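Local coordinates for early 35 kDa protein (Autographa californica nucleopolyhedrovirus, PDB 1P35), which inhibits host caspases to block the apoptosis that viral infection sets off in insect cells, and suppresses the antiviral RNA interference response, at residues 218-221 with 225-228; 229-234 with 240-245; 266-271 with 277-282. All blocks are in the same frame, centred on the assembly; numbering follows the deposited sequence.

How the contacts relate
The three contacts follow one another along the chain and reach the same set of paired strands. Contact 1 is a surface contact, where a loop after helix 206-215 is tied to the start of strand 227-234 by a carboxylate and two serines. Contact 2, partly buried, continues along that strand and pairs it with strand 238-249 through backbone bonds and near-parallel, offset tyrosine rings that hardly cover each other. Contact 3 is buried, about 10 Å from contact 2 between centres, and joins strands 259-271 and 276-282 with largely apolar packing. Strands 238-249 and 259-271 are neighbours, so contacts 2 and 3 meet directly, Ile-241 with Phe-268 and Lys-243 with Asn-266, while Leu-218 of contact 1 touches both.

Contact 1 of 3, residues 218-221 with 225-228; sequences LPSS and SEKV
Two donors from a single residue converge on Glu-226 OE1: the backbone N of Ser-221, at 2.8 Å, and the Ser-221 hydroxyl. The amide approaches on the syn lone pair of OE1, with an N-H...O angle of 143°, whereas Ser-221 OG sits 2.7 Å from OE1 nearly in line with the C-O bond. The other carboxylate oxygen is taken by the preceding serine: Ser-220 OG donates to Glu-226 OE2 over 2.7 Å, on the syn side but 32° out of the carboxylate plane. Three bonds thus hold the carboxylate and fix its rotation about the CG-CD bond, and so many donors around it would be expected to stabilise the negative charge. Although CG of Glu-226 lies between the backbone N and the carbonyl carbon (chi1 64°), the chain beyond it is extended and carries the carboxylate straight across to the serines.

The contact joins the loop that follows helix 206-215 to the residues leading into strand 227-234. Ser-220 OG is also hydrogen-bonded to the N of Phe-222, two residues on, as in an ST turn, which ties the carboxylate to the bend of the loop. At the other end of the contact the approach is apolar and loose, Leu-218 CD1 lying 4.5 Å from Val-228 CG1. Leu-218 also reaches Lys-243 and Asn-266 on the next two strands, and Leu-245 packs beside both Ser-221 and Glu-226.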
ATOM      1  N   LEU A 218      10.308  24.208 -12.689  1.00 43.98           N
ATOM      2  CA  LEU A 218       9.594  22.930 -12.883  1.00 32.38           C
ATOM      3  C   LEU A 218      10.068  22.025 -14.037  1.00 35.61           C
ATOM      4  O   LEU A 218      10.773  22.472 -14.946  1.00 38.21           O
ATOM      5  CB  LEU A 218       8.106  23.169 -13.131  1.00 28.23           C
ATOM      6  CG  LEU A 218       7.280  23.969 -12.153  1.00 35.42           C
ATOM      7  CD1 LEU A 218       5.770  23.785 -12.430  1.00 27.94           C
ATOM      8  CD2 LEU A 218       7.625  23.509 -10.797  1.00 32.24           C
ATOM      9  N   PRO A 219       9.655  20.734 -14.022  1.00 38.50           N
ATOM     10  CA  PRO A 219       9.990  19.749 -15.066  1.00 40.68           C
ATOM     11  C   PRO A 219       9.231  20.176 -16.322  1.00 36.04           C
ATOM     12  O   PRO A 219       8.128  20.736 -16.196  1.00 36.78           O
ATOM     13  CB  PRO A 219       9.370  18.440 -14.524  1.00 25.48           C
ATOM     14  CG  PRO A 219       9.388  18.658 -13.058  1.00 39.87           C
ATOM     15  CD  PRO A 219       8.850  20.069 -12.984  1.00 32.31           C
ATOM     16  N   SER A 220       9.787  19.924 -17.508  1.00 44.66           N
ATOM     17  CA  SER A 220       9.113  20.259 -18.786  1.00 58.23           C
ATOM     18  C   SER A 220       8.316  19.070 -19.328  1.00 61.14           C
ATOM     19  O   SER A 220       8.734  17.922 -19.177  1.00 72.31           O
ATOM     20  CB  SER A 220      10.120  20.660 -19.864  1.00 65.73           C
ATOM     21  OG  SER A 220       9.506  20.659 -21.155  1.00 58.24           O
ATOM     22  N   SER A 221       7.168  19.338 -19.952  1.00 72.11           N
ATOM     23  CA  SER A 221       6.336  18.262 -20.511  1.00 71.38           C
ATOM     24  C   SER A 221       6.709  18.136 -21.970  1.00 79.16           C
ATOM     25  O   SER A 221       6.167  17.304 -22.690  1.00 98.76           O
ATOM     26  CB  SER A 221       4.842  18.583 -20.439  1.00 65.77           C
ATOM     27  OG  SER A 221       4.495  19.561 -21.415  1.00 69.51           O
ATOM     28  N   SER A 225       3.750  24.576 -26.708  1.00 62.24           N
ATOM     29  CA  SER A 225       3.279  25.756 -26.012  1.00 58.07           C
ATOM     30  C   SER A 225       3.223  25.736 -24.481  1.00 70.93           C
ATOM     31  O   SER A 225       2.465  26.520 -23.896  1.00 74.93           O
ATOM     32  CB  SER A 225       1.887  26.081 -26.517  1.00 67.97           C
ATOM     33  OG  SER A 225       0.978  25.059 -26.115  1.00 76.01           O
ATOM     34  N   GLU A 226       3.989  24.883 -23.810  1.00 61.86           N
ATOM     35  CA  GLU A 226       3.895  24.889 -22.349  1.00 50.68           C
ATOM     36  C   GLU A 226       4.384  26.200 -21.722  1.00 50.95           C
ATOM     37  O   GLU A 226       5.349  26.831 -22.168  1.00 48.06           O
ATOM     38  CB  GLU A 226       4.664  23.723 -21.722  1.00 27.91           C
ATOM     39  CG  GLU A 226       6.149  23.797 -21.988  1.00 51.51           C
ATOM     40  CD  GLU A 226       6.873  22.668 -21.323  1.00 45.70           C
ATOM     41  OE1 GLU A 226       6.279  21.583 -21.289  1.00 45.58           O
ATOM     42  OE2 GLU A 226       8.015  22.855 -20.852  1.00 47.38           O
ATOM     43  N   LYS A 227       3.699  26.592 -20.666  1.00 45.24           N
ATOM     44  CA  LYS A 227       4.042  27.794 -19.923  1.00 45.89           C
ATOM     45  C   LYS A 227       3.982  27.455 -18.416  1.00 37.63           C
ATOM     46  O   LYS A 227       3.203  26.632 -17.981  1.00 43.48           O
ATOM     47  CB  LYS A 227       3.043  28.918 -20.269  1.00 43.56           C
ATOM     48  CG  LYS A 227       1.574  28.554 -20.013  1.00 71.30           C
ATOM     49  CD  LYS A 227       0.564  29.627 -20.451  1.00 75.48           C
ATOM     50  CE  LYS A 227      -0.879  29.079 -20.435  1.00 68.58           C
ATOM     51  NZ  LYS A 227      -1.050  27.897 -21.382  1.00 49.58           N
ATOM     52  N   VAL A 228       4.826  28.077 -17.627  1.00 48.63           N
ATOM     53  CA  VAL A 228       4.795  27.852 -16.202  1.00 21.37           C
ATOM     54  C   VAL A 228       4.033  29.008 -15.573  1.00 30.84           C
ATOM     55  O   VAL A 228       4.331  30.179 -15.868  1.00 33.10           O
ATOM     56  CB  VAL A 228       6.218  27.798 -15.683  1.00 23.51           C
ATOM     57  CG1 VAL A 228       6.205  27.880 -14.193  1.00 24.78           C
ATOM     58  CG2 VAL A 228       6.876  26.453 -16.196  1.00 16.92           C
TER

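Contact 2 of 3, residues 229-234 with 240-245; sequences LYYNEA and MIYKAL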
ATOM      1  N   LEU A 229       3.013  28.705 -14.773  1.00 28.03           N
ATOM      2  CA  LEU A 229       2.267  29.755 -14.096  1.00 26.13           C
ATOM      3  C   LEU A 229       2.516  29.731 -12.594  1.00 35.06           C
ATOM      4  O   LEU A 229       2.729  28.650 -11.966  1.00 37.58           O
ATOM      5  CB  LEU A 229       0.764  29.656 -14.401  1.00 29.59           C
ATOM      6  CG  LEU A 229       0.312  30.328 -15.732  1.00 32.53           C
ATOM      7  CD1 LEU A 229       1.131  29.811 -16.881  1.00 36.43           C
ATOM      8  CD2 LEU A 229      -1.175  30.041 -16.010  1.00 26.59           C
ATOM      9  N   TYR A 230       2.510  30.935 -12.028  1.00 31.78           N
ATOM     10  CA  TYR A 230       2.740  31.140 -10.601  1.00 30.66           C
ATOM     11  C   TYR A 230       1.435  31.531  -9.902  1.00 41.59           C
ATOM     12  O   TYR A 230       0.747  32.479 -10.317  1.00 32.07           O
ATOM     13  CB  TYR A 230       3.797  32.246 -10.391  1.00 25.51           C
ATOM     14  CG  TYR A 230       3.951  32.645  -8.932  1.00 31.96           C
ATOM     15  CD1 TYR A 230       4.469  31.750  -7.976  1.00 29.07           C
ATOM     16  CD2 TYR A 230       3.513  33.887  -8.494  1.00 38.21           C
ATOM     17  CE1 TYR A 230       4.544  32.099  -6.634  1.00 37.57           C
ATOM     18  CE2 TYR A 230       3.581  34.249  -7.149  1.00 34.61           C
ATOM     19  CZ  TYR A 230       4.104  33.357  -6.229  1.00 40.68           C
ATOM     20  OH  TYR A 230       4.287  33.781  -4.948  1.00 35.87           O
ATOM     21  N   TYR A 231       1.109  30.801  -8.840  1.00 39.21           N
ATOM     22  CA  TYR A 231      -0.099  31.038  -8.057  1.00 28.77           C
ATOM     23  C   TYR A 231       0.093  31.479  -6.619  1.00 32.16           C
ATOM     24  O   TYR A 231       0.914  30.928  -5.882  1.00 31.44           O
ATOM     25  CB  TYR A 231      -0.973  29.786  -8.005  1.00 26.17           C
ATOM     26  CG  TYR A 231      -1.611  29.386  -9.315  1.00 28.62           C
ATOM     27  CD1 TYR A 231      -0.900  28.628 -10.238  1.00 22.15           C
ATOM     28  CD2 TYR A 231      -2.902  29.845  -9.675  1.00 35.23           C
ATOM     29  CE1 TYR A 231      -1.415  28.318 -11.506  1.00 29.94           C
ATOM     30  CE2 TYR A 231      -3.453  29.542 -10.967  1.00 26.03           C
ATOM     31  CZ  TYR A 231      -2.681  28.770 -11.874  1.00 30.63           C
ATOM     32  OH  TYR A 231      -3.131  28.442 -13.115  1.00 37.21           O
ATOM     33  N   ASN A 232      -0.697  32.468  -6.217  1.00 38.87           N
ATOM     34  CA  ASN A 232      -0.695  32.941  -4.842  1.00 36.91           C
ATOM     35  C   ASN A 232      -2.194  33.147  -4.584  1.00 49.95           C
ATOM     36  O   ASN A 232      -2.713  34.264  -4.656  1.00 52.29           O
ATOM     37  CB  ASN A 232       0.060  34.249  -4.702  1.00 28.58           C
ATOM     38  CG  ASN A 232       0.384  34.581  -3.251  1.00 31.96           C
ATOM     39  OD1 ASN A 232      -0.368  34.217  -2.324  1.00 38.24           O
ATOM     40  ND2 ASN A 232       1.494  35.285  -3.042  1.00 60.55           N
ATOM     41  N   GLU A 233      -2.868  32.027  -4.310  1.00 59.11           N
ATOM     42  CA  GLU A 233      -4.306  31.959  -4.095  1.00 44.58           C
ATOM     43  C   GLU A 233      -4.768  31.591  -2.679  1.00 49.61           C
ATOM     44  O   GLU A 233      -4.045  30.999  -1.866  1.00 41.49           O
ATOM     45  CB  GLU A 233      -4.931  30.915  -5.034  1.00 41.28           C
ATOM     46  CG  GLU A 233      -4.600  31.007  -6.507  1.00 43.21           C
ATOM     47  CD  GLU A 233      -5.236  29.861  -7.332  1.00 66.27           C
ATOM     48  OE1 GLU A 233      -5.175  28.659  -6.927  1.00 39.11           O
ATOM     49  OE2 GLU A 233      -5.784  30.167  -8.409  1.00 68.07           O
ATOM     50  N   ALA A 234      -6.029  31.911  -2.427  1.00 59.55           N
ATOM     51  CA  ALA A 234      -6.657  31.621  -1.159  1.00 60.03           C
ATOM     52  C   ALA A 234      -8.092  31.199  -1.406  1.00 65.13           C
ATOM     53  O   ALA A 234      -8.827  31.904  -2.099  1.00 86.43           O
ATOM     54  CB  ALA A 234      -6.641  32.849  -0.278  1.00 63.40           C
ATOM     55  N   MET A 240      -2.768  28.686  -1.021  1.00 33.78           N
ATOM     56  CA  MET A 240      -1.990  27.899  -1.952  1.00 25.75           C
ATOM     57  C   MET A 240      -1.009  28.792  -2.686  1.00 38.95           C
ATOM     58  O   MET A 240      -1.401  29.761  -3.382  1.00 33.28           O
ATOM     59  CB  MET A 240      -2.906  27.177  -2.985  1.00 19.54           C
ATOM     60  CG  MET A 240      -3.922  26.227  -2.419  1.00 36.05           C
ATOM     61  SD  MET A 240      -5.664  26.752  -2.682  1.00 58.74           S
ATOM     62  CE  MET A 240      -5.787  28.091  -1.575  1.00 69.47           C
ATOM     63  N   ILE A 241       0.267  28.448  -2.546  1.00 37.12           N
ATOM     64  CA  ILE A 241       1.331  29.193  -3.174  1.00 26.39           C
ATOM     65  C   ILE A 241       2.134  28.125  -3.943  1.00 27.14           C
ATOM     66  O   ILE A 241       2.862  27.355  -3.356  1.00 34.26           O
ATOM     67  CB  ILE A 241       2.136  29.941  -2.070  1.00 29.05           C
ATOM     68  CG1 ILE A 241       1.249  31.038  -1.429  1.00 27.33           C
ATOM     69  CG2 ILE A 241       3.373  30.607  -2.626  1.00 21.23           C
ATOM     70  CD1 ILE A 241       1.923  31.730  -0.208  1.00 30.67           C
ATOM     71  N   TYR A 242       1.994  28.104  -5.269  1.00 35.75           N
ATOM     72  CA  TYR A 242       2.627  27.075  -6.081  1.00 26.60           C
ATOM     73  C   TYR A 242       2.853  27.461  -7.542  1.00 39.09           C
ATOM     74  O   TYR A 242       2.422  28.518  -8.017  1.00 26.05           O
ATOM     75  CB  TYR A 242       1.738  25.802  -6.069  1.00 24.05           C
ATOM     76  CG  TYR A 242       0.353  26.034  -6.665  1.00 27.40           C
ATOM     77  CD1 TYR A 242      -0.646  26.662  -5.942  1.00 34.31           C
ATOM     78  CD2 TYR A 242       0.051  25.636  -7.970  1.00 26.46           C
ATOM     79  CE1 TYR A 242      -1.923  26.886  -6.503  1.00 27.22           C
ATOM     80  CE2 TYR A 242      -1.230  25.856  -8.531  1.00 20.59           C
ATOM     81  CZ  TYR A 242      -2.204  26.485  -7.780  1.00 30.45           C
ATOM     82  OH  TYR A 242      -3.460  26.719  -8.311  1.00 30.05           O
ATOM     83  N   LYS A 243       3.563  26.598  -8.250  1.00 31.87           N
ATOM     84  CA  LYS A 243       3.755  26.788  -9.661  1.00 30.43           C
ATOM     85  C   LYS A 243       3.123  25.558 -10.315  1.00 28.63           C
ATOM     86  O   LYS A 243       3.014  24.487  -9.676  1.00 23.01           O
ATOM     87  CB  LYS A 243       5.224  26.881 -10.012  1.00 27.39           C
ATOM     88  CG  LYS A 243       5.781  28.268  -9.843  1.00 39.53           C
ATOM     89  CD  LYS A 243       7.265  28.334 -10.110  1.00 26.40           C
ATOM     90  CE  LYS A 243       7.724  29.823 -10.130  1.00 21.81           C
ATOM     91  NZ  LYS A 243       9.115  29.862 -10.502  1.00 32.85           N
ATOM     92  N   ALA A 244       2.691  25.719 -11.568  1.00 27.74           N
ATOM     93  CA  ALA A 244       2.087  24.627 -12.295  1.00 25.16           C
ATOM     94  C   ALA A 244       2.520  24.720 -13.738  1.00 20.16           C
ATOM     95  O   ALA A 244       2.768  25.805 -14.242  1.00 33.19           O
ATOM     96  CB  ALA A 244       0.539  24.699 -12.197  1.00 19.34           C
ATOM     97  N   LEU A 245       2.570  23.581 -14.407  1.00 29.73           N
ATOM     98  CA  LEU A 245       2.952  23.518 -15.793  1.00 31.82           C
ATOM     99  C   LEU A 245       1.619  23.441 -16.496  1.00 35.44           C
ATOM    100  O   LEU A 245       0.769  22.593 -16.143  1.00 28.70           O
ATOM    101  CB  LEU A 245       3.747  22.258 -16.088  1.00 37.13           C
ATOM    102  CG  LEU A 245       4.146  22.160 -17.562  1.00 37.84           C
ATOM    103  CD1 LEU A 245       5.229  23.228 -17.924  1.00 21.27           C
ATOM    104  CD2 LEU A 245       4.700  20.799 -17.809  1.00 37.96           C
TER
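A beta hairpin made of strands 227-234 and 238-249 brings Tyr-231 opposite Tyr-242, and these two side chains, with Met-240, are the most covered in the contact. Their ring planes, those of the two tyrosines, are only 6° apart but displaced far enough, with centroids 4.6 Å apart, that little of one ring covers the other. What lies over the Tyr-242 face is chiefly the root of its partner: Tyr-231 CB stands 3.6 Å from the Tyr-242 ring centroid in a CH-pi contact. In return Tyr-242 OH comes over one face of the Tyr-231 ring, toward its rim. A chi1 of 62° swings the Tyr-242 ring across toward the neighbouring strand.

Tyr-242 OH then donates to Glu-233 OE1 at 2.9 Å, meeting the carboxylate from above its plane. The same hydroxyl is hydrogen-bonded to Lys-262 NZ, and this lysine also makes a cation-pi contact with Tyr-231, whose own OH binds Glu-246.

Beneath these groups runs an antiparallel ladder, with hydrogen-bonded pairs at Leu-229/Ala-244, Tyr-231/Tyr-242 and Glu-233/Met-240. Tyr-231 N to Tyr-242 O, at 2.8 Å, is among its shorter bonds. Met-240 bends so that its CE lies 3.7 Å from Ala-234 CA, near the turn.

The opposite face carries Tyr-230, Asn-232, Ile-241 and Lys-243. Here Lys-243 CG approaches the edge of the Tyr-230 ring, 4.2 Å from CD1, and Ile-241 CG1 lies alongside Asn-232, 3.7 Å from OD1. Helix 206-215 packs on Tyr-230 and Asn-232, and Lys-243 NZ bonds to the carbonyls of Gln-214 and Leu-216 at the helix's C-terminal end.

Contact 3 of 3, residues 266-271 with 277-282; sequences NGFIYD and LYVKLH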
ATOM      1  N   ASN A 266       3.854  22.257  -7.743  1.00 44.58           N
ATOM      2  CA  ASN A 266       4.798  22.179  -6.641  1.00 28.46           C
ATOM      3  C   ASN A 266       4.713  23.461  -5.792  1.00 32.59           C
ATOM      4  O   ASN A 266       4.571  24.588  -6.308  1.00 28.34           O
ATOM      5  CB  ASN A 266       6.202  21.982  -7.203  1.00 27.87           C
ATOM      6  CG  ASN A 266       6.377  20.615  -7.837  1.00 31.57           C
ATOM      7  OD1 ASN A 266       6.568  19.603  -7.118  1.00 26.69           O
ATOM      8  ND2 ASN A 266       6.268  20.553  -9.173  1.00 31.98           N
ATOM      9  N   GLY A 267       4.822  23.284  -4.492  1.00 28.05           N
ATOM     10  CA  GLY A 267       4.728  24.427  -3.606  1.00 21.38           C
ATOM     11  C   GLY A 267       4.240  24.106  -2.212  1.00 28.26           C
ATOM     12  O   GLY A 267       4.573  23.069  -1.645  1.00 25.64           O
ATOM     13  N   PHE A 268       3.434  25.022  -1.688  1.00 24.06           N
ATOM     14  CA  PHE A 268       2.915  24.980  -0.342  1.00 27.28           C
ATOM     15  C   PHE A 268       1.387  25.160  -0.322  1.00 43.66           C
ATOM     16  O   PHE A 268       0.829  26.094  -0.954  1.00 33.71           O
ATOM     17  CB  PHE A 268       3.553  26.138   0.476  1.00 23.97           C
ATOM     18  CG  PHE A 268       5.033  26.060   0.589  1.00 23.48           C
ATOM     19  CD1 PHE A 268       5.844  26.288  -0.517  1.00 30.48           C
ATOM     20  CD2 PHE A 268       5.627  25.657   1.793  1.00 29.66           C
ATOM     21  CE1 PHE A 268       7.258  26.096  -0.441  1.00 27.41           C
ATOM     22  CE2 PHE A 268       7.015  25.464   1.891  1.00 30.37           C
ATOM     23  CZ  PHE A 268       7.849  25.683   0.754  1.00 27.43           C
ATOM     24  N   ILE A 269       0.713  24.263   0.389  1.00 37.19           N
ATOM     25  CA  ILE A 269      -0.729  24.345   0.552  1.00 37.51           C
ATOM     26  C   ILE A 269      -0.920  24.410   2.051  1.00 36.10           C
ATOM     27  O   ILE A 269      -0.477  23.500   2.781  1.00 38.56           O
ATOM     28  CB  ILE A 269      -1.457  23.121  -0.028  1.00 31.42           C
ATOM     29  CG1 ILE A 269      -1.531  23.242  -1.558  1.00 24.48           C
ATOM     30  CG2 ILE A 269      -2.878  23.011   0.578  1.00 31.35           C
ATOM     31  CD1 ILE A 269      -1.955  21.938  -2.298  1.00 23.58           C
ATOM     32  N   TYR A 270      -1.576  25.477   2.515  1.00 38.83           N
ATOM     33  CA  TYR A 270      -1.772  25.643   3.933  1.00 24.22           C
ATOM     34  C   TYR A 270      -3.254  25.600   4.298  1.00 31.18           C
ATOM     35  O   TYR A 270      -4.100  26.311   3.734  1.00 38.11           O
ATOM     36  CB  TYR A 270      -1.151  26.954   4.405  1.00 38.45           C
ATOM     37  CG  TYR A 270      -1.320  27.161   5.885  1.00 39.52           C
ATOM     38  CD1 TYR A 270      -0.610  26.391   6.788  1.00 50.84           C
ATOM     39  CD2 TYR A 270      -2.199  28.120   6.388  1.00 57.71           C
ATOM     40  CE1 TYR A 270      -0.750  26.553   8.152  1.00 48.35           C
ATOM     41  CE2 TYR A 270      -2.352  28.300   7.764  1.00 29.58           C
ATOM     42  CZ  TYR A 270      -1.613  27.501   8.638  1.00 41.92           C
ATOM     43  OH  TYR A 270      -1.714  27.616  10.000  1.00 36.60           O
ATOM     44  N   ASP A 271      -3.580  24.725   5.249  1.00 43.08           N
ATOM     45  CA  ASP A 271      -4.961  24.605   5.676  1.00 50.64           C
ATOM     46  C   ASP A 271      -5.159  25.503   6.886  1.00 46.58           C
ATOM     47  O   ASP A 271      -4.745  25.165   7.993  1.00 38.41           O
ATOM     48  CB  ASP A 271      -5.285  23.150   5.985  1.00 51.68           C
ATOM     49  CG  ASP A 271      -6.752  22.932   6.283  1.00 53.01           C
ATOM     50  OD1 ASP A 271      -7.392  23.872   6.811  1.00 44.02           O
ATOM     51  OD2 ASP A 271      -7.243  21.806   6.014  1.00 58.25           O
ATOM     52  N   LEU A 277       0.303  22.284   7.177  1.00 32.87           N
ATOM     53  CA  LEU A 277       1.056  22.691   6.019  1.00 24.79           C
ATOM     54  C   LEU A 277       1.430  21.461   5.159  1.00 35.25           C
ATOM     55  O   LEU A 277       1.958  20.470   5.678  1.00 23.05           O
ATOM     56  CB  LEU A 277       2.366  23.364   6.471  1.00 26.71           C
ATOM     57  CG  LEU A 277       3.145  23.803   5.215  1.00 36.40           C
ATOM     58  CD1 LEU A 277       2.350  24.908   4.458  1.00 24.71           C
ATOM     59  CD2 LEU A 277       4.509  24.296   5.599  1.00 23.29           C
ATOM     60  N   TYR A 278       1.167  21.518   3.864  1.00 39.47           N
ATOM     61  CA  TYR A 278       1.552  20.424   2.984  1.00 31.99           C
ATOM     62  C   TYR A 278       2.563  21.011   2.019  1.00 35.74           C
ATOM     63  O   TYR A 278       2.363  22.128   1.480  1.00 23.45           O
ATOM     64  CB  TYR A 278       0.375  19.900   2.184  1.00 27.80           C
ATOM     65  CG  TYR A 278      -0.805  19.455   3.018  1.00 46.81           C
ATOM     66  CD1 TYR A 278      -1.731  20.383   3.481  1.00 31.26           C
ATOM     67  CD2 TYR A 278      -0.975  18.098   3.376  1.00 34.03           C
ATOM     68  CE1 TYR A 278      -2.796  19.997   4.281  1.00 29.56           C
ATOM     69  CE2 TYR A 278      -2.053  17.676   4.184  1.00 30.95           C
ATOM     70  CZ  TYR A 278      -2.947  18.629   4.625  1.00 48.83           C
ATOM     71  OH  TYR A 278      -3.981  18.219   5.398  1.00 39.26           O
ATOM     72  N   VAL A 279       3.659  20.286   1.807  1.00 25.18           N
ATOM     73  CA  VAL A 279       4.657  20.788   0.904  1.00 21.16           C
ATOM     74  C   VAL A 279       5.038  19.712  -0.104  1.00 26.07           C
ATOM     75  O   VAL A 279       5.201  18.533   0.261  1.00 22.18           O
ATOM     76  CB  VAL A 279       5.934  21.203   1.634  1.00 24.32           C
ATOM     77  CG1 VAL A 279       6.884  21.891   0.672  1.00 22.56           C
ATOM     78  CG2 VAL A 279       5.621  22.102   2.816  1.00 14.94           C
ATOM     79  N   LYS A 280       5.182  20.109  -1.373  1.00 26.46           N
ATOM     80  CA  LYS A 280       5.641  19.180  -2.386  1.00 15.67           C
ATOM     81  C   LYS A 280       6.627  19.881  -3.335  1.00 21.95           C
ATOM     82  O   LYS A 280       6.236  20.805  -4.028  1.00 23.13           O
ATOM     83  CB  LYS A 280       4.473  18.654  -3.214  1.00 29.18           C
ATOM     84  CG  LYS A 280       4.943  17.763  -4.360  1.00 25.97           C
ATOM     85  CD  LYS A 280       3.726  17.323  -5.229  1.00 19.21           C
ATOM     86  CE  LYS A 280       4.040  16.056  -6.022  1.00 53.99           C
ATOM     87  NZ  LYS A 280       2.816  15.386  -6.553  1.00 59.49           N
ATOM     88  N   LEU A 281       7.875  19.405  -3.364  1.00 21.43           N
ATOM     89  CA  LEU A 281       8.928  19.929  -4.180  1.00 29.22           C
ATOM     90  C   LEU A 281       9.480  18.688  -4.909  1.00 32.53           C
ATOM     91  O   LEU A 281      10.601  18.222  -4.654  1.00 29.13           O
ATOM     92  CB  LEU A 281       9.990  20.570  -3.281  1.00 21.03           C
ATOM     93  CG  LEU A 281       9.501  21.748  -2.424  1.00 29.44           C
ATOM     94  CD1 LEU A 281      10.595  22.042  -1.385  1.00 24.17           C
ATOM     95  CD2 LEU A 281       9.190  23.008  -3.312  1.00 25.53           C
ATOM     96  N   HIS A 282       8.690  18.206  -5.859  1.00 27.35           N
ATOM     97  CA  HIS A 282       8.985  16.987  -6.597  1.00 17.92           C
ATOM     98  C   HIS A 282       9.669  17.160  -7.910  1.00 30.41           C
ATOM     99  O   HIS A 282       9.039  17.559  -8.886  1.00 24.97           O
ATOM    100  CB  HIS A 282       7.691  16.200  -6.800  1.00 33.54           C
ATOM    101  CG  HIS A 282       7.852  14.965  -7.640  1.00 19.23           C
ATOM    102  ND1 HIS A 282       8.757  13.969  -7.334  1.00 23.12           N
ATOM    103  CD2 HIS A 282       7.128  14.506  -8.691  1.00 27.47           C
ATOM    104  CE1 HIS A 282       8.586  12.952  -8.165  1.00 29.88           C
ATOM    105  NE2 HIS A 282       7.604  13.252  -8.999  1.00 24.92           N
TER
HETATM  106  O   HOH W   1       6.615  17.729 -10.377  1.00 21.94           O
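Backbone hydrogen bonds join Gly-267 to Lys-280 and Ile-269 to Tyr-278 in reciprocal pairs, the antiparallel ladder of a beta hairpin between strands 259-271 and 276-282. Ile-269 O accepts from Tyr-278 N at 2.8 Å. The chain turns a corner at Gly-267, whose backbone angles (phi 153°, psi -142°) lie in a region open mainly to glycine.

Just before that corner a polar side chain takes over the pairing. Asn-266 OD1 accepts from His-282 N at 2.8 Å, the donor standing 40° out of the carbonyl plane. The other end of the amide works through a water, which accepts from Asn-266 ND2 and donates to His-282 O, 2.9 Å away. The amide thus reaches the His-282 backbone twice, directly through OD1 and by way of water from ND2.

Apolar contacts fill the face of Phe-268, Tyr-270, Leu-277 and Val-279. Val-279 CG1 lies 4.0 Å from the Phe-268 ring centroid, over the ring in a CH-pi contact, while Leu-277 CD2 comes to the edge of that ring. Leu-277 CD1 meets the edge of the Tyr-270 ring, 4.0 Å from CD1, the two side chains crossing at about a right angle. On the reverse face, Ile-269 CG2 is 4.1 Å from Tyr-278 CD1.

Phe-268 stacks on Phe-209 of helix 206-215, while helix 62-74 packs against Ile-269 and Tyr-278 on the reverse face and its Asp-71 forms a salt bridge with Lys-280. Strands 238-249 and 191-199 flank the hairpin, continuing its hydrogen bonding beyond 266-271 and 277-282 respectively.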